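Local structure of monovalent Na+/H+ antiporter subunit A (Dietzia sp. DQ12-45-1b, 7D3U) at residues 120-125 and 180-185; 164-169 and 203-208; 207-212 and 247-252. The protein is probably a sodium/proton antiporter subunit of the membrane-embedded Mrp complex, taking part in the exchange of sodium ions for protons. All coordinates share one frame; numbering follows the deposited sequence.

In the fold
All three contacts are buried in the family region shared with complex I antiporter-like subunits, and their chemistry follows their place. Contact 1 joins two chain turns that lead into helices 124-142 and 183-186, and it is the polar one of the three. Contacts 2 and 3, whose centres are 8 Å apart, both use helix 196-213 and are apolar: contact 2 sets it against helix 166-178 beside a bound detergent and subunit D, while contact 3 sets it against helix 243-252 within the chain alone. Leu167 touches Leu249 where these two meet. Contact 1 reaches contact 3 through Arg252, which packs on Ala121 and Leu183, but does not touch contact 2.

Contact 1: residues 120-125 and 180-185; sequences LADDVV and TTVLSE
Asp122 meets the start of helix 183-186 with both its carbonyl oxygen and its carboxylate. Leu183 N donates to Asp122 O in a nearly straight bond (166°), although the modelled separation is too short to be trusted in detail. The carboxylate turns to the next residue: Asp122 OD1 takes a weak bond from Ser184 N at 3.1 Å, bent to 127°, and also lies beside Ser184 OG, a pairing again modelled doubtfully close. With chi1 at -156°, the Asp122 carboxylate is swung to the carbonyl side of its own backbone, which lets two acceptors of one residue serve adjacent N-H groups. Beside this polar pair, Leu183 brings CD2 to within 3.8 Å of Ala121 O and CD1 to 4.1 Å from Val124 CB.

Asp123 lies alongside Thr181, the two side chains pointing the same way, but Asp123 OD1 and Thr181 O are two acceptors. As N-cap of helix 124-142, Asp123 accepts Val125 N on OD1 at 3.1 Å, the donor coming from above the carboxylate plane, while OD2 takes a weak bond from Glu64 N. Further out, Asp122 OD2 forms a salt bridge with Arg66 of strand 63-68, and Val124 packs on helix 166-178. Asp122 thus ties a strand to a helix start, and its negative charge, next to the first N-H groups of helix 183-186 and facing Arg66, is probably stabilised from both.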
# COMPACT_ATOMS: atom_id res chain seq x y z
N LEU B 120 10.28 -18.95 38.33
CA LEU B 120 10.94 -17.83 39.00
C LEU B 120 10.48 -16.49 38.45
O LEU B 120 11.29 -15.67 38.03
CB LEU B 120 12.45 -17.97 38.88
CG LEU B 120 13.10 -19.11 39.65
CD1 LEU B 120 14.60 -19.02 39.54
CD2 LEU B 120 12.67 -19.04 41.10
N ALA B 121 9.17 -16.25 38.43
CA ALA B 121 8.62 -15.04 37.84
C ALA B 121 7.76 -14.32 38.87
O ALA B 121 6.71 -14.82 39.27
CB ALA B 121 7.79 -15.37 36.59
N ASP B 122 8.22 -13.15 39.29
CA ASP B 122 7.43 -12.28 40.15
C ASP B 122 6.73 -11.18 39.38
O ASP B 122 5.81 -10.55 39.92
CB ASP B 122 8.30 -11.65 41.24
CG ASP B 122 7.51 -11.25 42.46
OD1 ASP B 122 6.38 -11.76 42.63
OD2 ASP B 122 8.00 -10.42 43.25
N ASP B 123 7.15 -10.92 38.15
CA ASP B 123 6.43 -10.01 37.26
C ASP B 123 5.53 -10.82 36.34
O ASP B 123 5.92 -11.89 35.85
CB ASP B 123 7.42 -9.18 36.44
CG ASP B 123 6.72 -8.16 35.57
OD1 ASP B 123 5.48 -8.08 35.62
OD2 ASP B 123 7.42 -7.42 34.84
N VAL B 124 4.32 -10.32 36.12
CA VAL B 124 3.37 -11.08 35.30
C VAL B 124 3.78 -11.05 33.84
O VAL B 124 3.55 -12.02 33.10
CB VAL B 124 1.95 -10.54 35.52
CG1 VAL B 124 1.78 -9.16 34.92
CG2 VAL B 124 0.92 -11.51 34.96
N VAL B 125 4.44 -9.98 33.39
CA VAL B 125 4.84 -9.88 32.00
C VAL B 125 5.98 -10.84 31.70
O VAL B 125 5.98 -11.52 30.67
CB VAL B 125 5.20 -8.43 31.64
CG1 VAL B 125 5.99 -8.38 30.34
CG2 VAL B 125 3.93 -7.60 31.53
N THR B 180 -0.05 -2.02 38.77
CA THR B 180 1.32 -2.48 38.95
C THR B 180 1.48 -3.85 38.32
O THR B 180 0.52 -4.63 38.22
CB THR B 180 1.71 -2.55 40.43
OG1 THR B 180 2.99 -3.18 40.55
CG2 THR B 180 0.68 -3.36 41.21
N THR B 181 2.70 -4.15 37.88
CA THR B 181 3.03 -5.45 37.30
C THR B 181 3.97 -6.16 38.26
O THR B 181 5.19 -6.18 38.07
CB THR B 181 3.65 -5.28 35.92
OG1 THR B 181 4.84 -4.49 36.03
CG2 THR B 181 2.69 -4.58 34.98
N VAL B 182 3.40 -6.77 39.30
CA VAL B 182 4.12 -7.58 40.27
C VAL B 182 3.18 -8.68 40.72
O VAL B 182 2.09 -8.40 41.24
CB VAL B 182 4.62 -6.77 41.49
CG1 VAL B 182 5.55 -7.62 42.33
CG2 VAL B 182 5.32 -5.49 41.08
N LEU B 183 3.58 -9.94 40.54
CA LEU B 183 2.69 -11.04 40.91
C LEU B 183 2.47 -11.10 42.41
O LEU B 183 1.38 -11.47 42.87
CB LEU B 183 3.25 -12.36 40.39
CG LEU B 183 2.23 -13.35 39.83
CD1 LEU B 183 1.18 -12.61 39.02
CD2 LEU B 183 2.92 -14.39 38.98
N SER B 184 3.48 -10.74 43.20
CA SER B 184 3.32 -10.74 44.65
C SER B 184 2.43 -9.61 45.14
O SER B 184 1.92 -9.68 46.26
CB SER B 184 4.69 -10.66 45.33
OG SER B 184 5.59 -11.61 44.79
N GLU B 185 2.24 -8.57 44.33
CA GLU B 185 1.40 -7.44 44.71
C GLU B 185 0.04 -7.44 44.03
O GLU B 185 -0.84 -6.68 44.44
CB GLU B 185 2.13 -6.12 44.40
CG GLU B 185 3.47 -5.98 45.09
CD GLU B 185 4.24 -4.75 44.63
OE1 GLU B 185 3.69 -3.97 43.83
OE2 GLU B 185 5.39 -4.58 45.08

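Contact 2: residues 164-169 and 203-208; sequences GLCLLT and AVLIAM. With LMT (dodecyl-beta-D-maltoside), chain C.
Met208 N donates to Val204 O at 3.0 Å within helix 196-213, and in the same turn Leu205 presents its carbonyl oxygen and its side chain to helix 166-178. Leu205 O lies 3.7 Å from Cys166 CB, an approach of carbon to oxygen without a bond. One turn further along, Thr169 CG2 meets Leu205 CD1 at 3.6 Å, the two side chains crossing at about a right angle. With OG1 of Thr169 anti to the carbonyl carbon (chi1 -57°), the methyl is left opposite the backbone nitrogen, where it reaches both the leucine and the alkyl chain of dodecyl-maltoside, Thr169 CG2 lying 3.7 Å from C7 of the detergent. Both helices belong to the transmembrane bundle of the complex I/Mrp antiporter family, and the detergent tail runs along their seam: Cys166 SG touches its C11 at 3.6 Å near the tail end. The detergent is also hydrogen-bonded to Leu400 O of subunit D, whose Val412 packs on Thr169. On another side of the seam, Leu167 CD1 comes to 4.3 Å from Ile206 CG1, while Leu167 also packs on Trp131 of helix 124-142 and Ile206 rests on Trp263 of helix 261-284.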
# COMPACT_ATOMS: atom_id res chain seq x y z
N GLY B 164 -2.16 -19.63 25.95
CA GLY B 164 -1.04 -18.82 26.38
C GLY B 164 -1.17 -17.35 26.05
O GLY B 164 -0.37 -16.54 26.54
N LEU B 165 -2.16 -16.98 25.23
CA LEU B 165 -2.45 -15.59 24.94
C LEU B 165 -3.66 -15.07 25.71
O LEU B 165 -3.80 -13.85 25.86
CB LEU B 165 -2.65 -15.41 23.43
CG LEU B 165 -2.80 -14.07 22.73
CD1 LEU B 165 -2.18 -14.15 21.36
CD2 LEU B 165 -4.27 -13.73 22.62
N CYS B 166 -4.53 -15.96 26.20
CA CYS B 166 -5.49 -15.55 27.22
C CYS B 166 -4.77 -15.10 28.48
O CYS B 166 -5.26 -14.21 29.19
CB CYS B 166 -6.45 -16.69 27.53
SG CYS B 166 -7.66 -17.05 26.24
N LEU B 167 -3.62 -15.70 28.77
CA LEU B 167 -2.80 -15.22 29.88
C LEU B 167 -2.30 -13.80 29.63
O LEU B 167 -2.16 -13.02 30.57
CB LEU B 167 -1.61 -16.16 30.09
CG LEU B 167 -0.72 -15.83 31.28
CD1 LEU B 167 -1.52 -15.89 32.57
CD2 LEU B 167 0.45 -16.79 31.34
N LEU B 168 -2.05 -13.44 28.37
CA LEU B 168 -1.72 -12.06 28.05
C LEU B 168 -2.86 -11.13 28.41
O LEU B 168 -2.64 -10.05 28.97
CB LEU B 168 -1.37 -11.92 26.57
CG LEU B 168 -0.40 -10.82 26.12
CD1 LEU B 168 -0.04 -11.03 24.67
CD2 LEU B 168 -0.98 -9.43 26.31
N THR B 169 -4.10 -11.53 28.10
CA THR B 169 -5.24 -10.69 28.42
C THR B 169 -5.42 -10.57 29.93
O THR B 169 -5.71 -9.48 30.44
CB THR B 169 -6.50 -11.25 27.77
OG1 THR B 169 -6.31 -11.34 26.36
CG2 THR B 169 -7.69 -10.34 28.05
N ALA B 203 -10.37 -15.35 36.50
CA ALA B 203 -10.34 -16.78 36.76
C ALA B 203 -10.62 -17.57 35.49
O ALA B 203 -9.95 -18.57 35.22
CB ALA B 203 -11.35 -17.14 37.85
N VAL B 204 -11.61 -17.13 34.71
CA VAL B 204 -11.91 -17.83 33.46
C VAL B 204 -10.74 -17.74 32.50
O VAL B 204 -10.34 -18.73 31.88
CB VAL B 204 -13.21 -17.28 32.84
CG1 VAL B 204 -13.29 -17.65 31.37
CG2 VAL B 204 -14.41 -17.82 33.58
N LEU B 205 -10.15 -16.55 32.37
CA LEU B 205 -9.03 -16.37 31.45
C LEU B 205 -7.84 -17.22 31.86
O LEU B 205 -7.19 -17.86 31.01
CB LEU B 205 -8.63 -14.90 31.38
CG LEU B 205 -9.58 -13.98 30.63
CD1 LEU B 205 -9.00 -12.58 30.57
CD2 LEU B 205 -9.84 -14.51 29.23
N ILE B 206 -7.54 -17.29 33.16
CA ILE B 206 -6.37 -18.04 33.59
C ILE B 206 -6.63 -19.54 33.54
O ILE B 206 -5.73 -20.32 33.22
CB ILE B 206 -5.94 -17.57 34.99
CG1 ILE B 206 -5.08 -16.33 34.87
CG2 ILE B 206 -5.19 -18.66 35.73
CD1 ILE B 206 -4.94 -15.57 36.14
N ALA B 207 -7.86 -19.98 33.84
CA ALA B 207 -8.19 -21.38 33.66
C ALA B 207 -8.05 -21.80 32.21
O ALA B 207 -7.54 -22.88 31.91
CB ALA B 207 -9.61 -21.65 34.17
N MET B 208 -8.48 -20.95 31.28
CA MET B 208 -8.28 -21.25 29.87
C MET B 208 -6.81 -21.20 29.49
O MET B 208 -6.37 -21.94 28.60
CB MET B 208 -9.09 -20.30 29.00
CG MET B 208 -10.59 -20.47 29.13
SD MET B 208 -11.09 -22.20 29.13
CE MET B 208 -12.86 -22.04 29.30
C1B LMT C . -13.10 -3.34 33.12
C2B LMT C . -13.43 -1.87 32.80
C3B LMT C . -12.22 -1.20 32.12
C4B LMT C . -10.92 -1.53 32.88
C5B LMT C . -10.77 -3.06 32.91
C6B LMT C . -10.38 -3.52 34.31
O1B LMT C . -14.17 -4.12 32.71
O2B LMT C . -14.51 -1.89 31.95
O3B LMT C . -12.41 0.15 31.99
O4' LMT C . -9.83 -0.98 32.25
O5B LMT C . -11.93 -3.73 32.47
O6B LMT C . -10.60 -2.52 35.21
C1' LMT C . -15.88 -7.20 31.32
C2' LMT C . -16.21 -7.11 32.83
C3' LMT C . -15.70 -5.78 33.45
C4' LMT C . -14.22 -5.46 33.14
C5' LMT C . -13.73 -6.33 31.95
C6' LMT C . -13.00 -7.61 32.29
O1' LMT C . -15.71 -8.50 30.93
O2' LMT C . -17.58 -7.15 32.97
O3' LMT C . -15.88 -5.79 34.80
O5' LMT C . -14.71 -6.48 30.94
O6' LMT C . -12.14 -7.83 31.25
C1 LMT C . -15.54 -8.68 29.54
C2 LMT C . -14.25 -9.43 29.41
C3 LMT C . -13.57 -9.38 28.08
C4 LMT C . -12.10 -9.18 28.33
C5 LMT C . -11.31 -9.48 27.11
C6 LMT C . -11.45 -10.91 26.69
C7 LMT C . -10.39 -11.23 25.67
C8 LMT C . -10.36 -12.70 25.45
C9 LMT C . -9.22 -13.15 24.60
C10 LMT C . -9.54 -14.54 24.12
C11 LMT C . -8.43 -15.10 23.30
C12 LMT C . -8.76 -16.45 22.76

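Contact 3: residues 207-212 and 247-252; sequences AMAAFT and IYLLLR
Leu250 reaches across from helix 243-252 and lays its branched end against the methyl of Ala210. Ala210 CB sits 3.6 Å from Leu250 CD2, with Leu250 CG equally close, so the alanine meets the branch point and one methyl rather than a lone tip. Leu250 CG stands anti to its carbonyl carbon (chi1 -65°), and from there the side chain forks: CD2 goes to Ala210 and to the backbone at Ala207, while CD1 approaches Phe211 CE1 at 4.4 Å, obliquely to the ring. In Leu249 the side chain takes the other course, CG opposite the backbone nitrogen (chi1 -170°), which brings Leu249 CD2 onto two methyls together, 4.3 Å from Ala209 CB and the same distance from Ala210 CB.

These residues join two transmembrane helices of the antiporter bundle that run roughly antiparallel, their local directions differing by 153° and their axes coming within 9.0 Å. The alanines keep helix 196-213 slim where the leucines bear on it. Leu250 also packs on Trp263 of helix 261-284 and Val304 of helix 288-308, and Phe211 also packs on helix 261-284. The charge of Arg252 is directed away from the interface, to a salt bridge with Asp70. Across these two segments the cohesion is therefore dispersive, resting on the fit of leucine branches over small methyls and not on directional polar bonds.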
# COMPACT_ATOMS: atom_id res chain seq x y z
N ALA B 207 -7.86 -19.98 33.84
CA ALA B 207 -8.19 -21.38 33.66
C ALA B 207 -8.05 -21.80 32.21
O ALA B 207 -7.54 -22.88 31.91
CB ALA B 207 -9.61 -21.65 34.17
N MET B 208 -8.48 -20.95 31.28
CA MET B 208 -8.28 -21.25 29.87
C MET B 208 -6.81 -21.20 29.49
O MET B 208 -6.37 -21.94 28.60
CB MET B 208 -9.09 -20.30 29.00
CG MET B 208 -10.59 -20.47 29.13
SD MET B 208 -11.09 -22.20 29.13
CE MET B 208 -12.86 -22.04 29.30
N ALA B 209 -6.03 -20.34 30.15
CA ALA B 209 -4.60 -20.26 29.85
C ALA B 209 -3.84 -21.46 30.38
O ALA B 209 -2.76 -21.78 29.87
CB ALA B 209 -4.02 -18.97 30.43
N ALA B 210 -4.36 -22.13 31.40
CA ALA B 210 -3.71 -23.29 31.97
C ALA B 210 -4.33 -24.61 31.54
O ALA B 210 -3.72 -25.66 31.74
CB ALA B 210 -3.71 -23.21 33.50
N PHE B 211 -5.53 -24.58 30.96
CA PHE B 211 -6.10 -25.78 30.37
C PHE B 211 -5.46 -26.12 29.03
O PHE B 211 -5.60 -27.25 28.56
CB PHE B 211 -7.61 -25.63 30.19
CG PHE B 211 -8.39 -25.67 31.47
CD1 PHE B 211 -7.76 -25.92 32.67
CD2 PHE B 211 -9.75 -25.44 31.47
CE1 PHE B 211 -8.47 -25.96 33.85
CE2 PHE B 211 -10.47 -25.47 32.64
CZ PHE B 211 -9.83 -25.73 33.83
N THR B 212 -4.77 -25.17 28.42
CA THR B 212 -4.11 -25.38 27.14
C THR B 212 -2.66 -25.79 27.30
O THR B 212 -2.15 -26.60 26.51
CB THR B 212 -4.19 -24.11 26.29
OG1 THR B 212 -3.65 -23.02 27.03
CG2 THR B 212 -5.63 -23.81 25.93
N ILE B 247 -0.18 -26.06 35.62
CA ILE B 247 -0.50 -26.40 37.00
C ILE B 247 0.19 -25.44 37.96
O ILE B 247 -0.38 -25.04 38.98
CB ILE B 247 -0.13 -27.86 37.29
CG1 ILE B 247 -1.02 -28.78 36.45
CG2 ILE B 247 -0.28 -28.17 38.76
CD1 ILE B 247 -0.89 -30.22 36.82
N TYR B 248 1.42 -25.03 37.64
CA TYR B 248 2.08 -24.01 38.44
C TYR B 248 1.34 -22.69 38.34
O TYR B 248 1.29 -21.93 39.31
CB TYR B 248 3.54 -23.83 38.02
CG TYR B 248 4.13 -22.55 38.54
CD1 TYR B 248 4.57 -22.44 39.85
CD2 TYR B 248 4.24 -21.43 37.72
CE1 TYR B 248 5.10 -21.27 40.33
CE2 TYR B 248 4.78 -20.25 38.19
CZ TYR B 248 5.21 -20.18 39.50
OH TYR B 248 5.74 -19.01 39.98
N LEU B 249 0.79 -22.38 37.17
CA LEU B 249 0.01 -21.15 37.03
C LEU B 249 -1.26 -21.21 37.87
O LEU B 249 -1.64 -20.21 38.49
CB LEU B 249 -0.33 -20.90 35.57
CG LEU B 249 -0.92 -19.53 35.28
CD1 LEU B 249 0.16 -18.47 35.36
CD2 LEU B 249 -1.60 -19.51 33.93
N LEU B 250 -1.92 -22.37 37.90
CA LEU B 250 -3.10 -22.52 38.74
C LEU B 250 -2.75 -22.50 40.22
O LEU B 250 -3.57 -22.08 41.05
CB LEU B 250 -3.84 -23.81 38.39
CG LEU B 250 -4.42 -23.84 36.99
CD1 LEU B 250 -5.32 -25.03 36.81
CD2 LEU B 250 -5.19 -22.56 36.71
N LEU B 251 -1.55 -22.95 40.58
CA LEU B 251 -1.13 -22.94 41.98
C LEU B 251 -0.73 -21.54 42.43
O LEU B 251 -1.02 -21.14 43.56
CB LEU B 251 0.02 -23.91 42.19
CG LEU B 251 -0.35 -25.29 42.73
CD1 LEU B 251 0.78 -26.27 42.48
CD2 LEU B 251 -0.66 -25.21 44.20
N ARG B 252 -0.07 -20.78 41.55
CA ARG B 252 0.35 -19.43 41.90
C ARG B 252 -0.85 -18.51 42.06
O ARG B 252 -0.98 -17.81 43.07
CB ARG B 252 1.30 -18.88 40.83
CG ARG B 252 1.75 -17.46 41.08
CD ARG B 252 2.37 -17.31 42.46
NE ARG B 252 3.71 -17.86 42.51
CZ ARG B 252 4.82 -17.14 42.42
NH1 ARG B 252 4.74 -15.82 42.28
NH2 ARG B 252 6.01 -17.72 42.48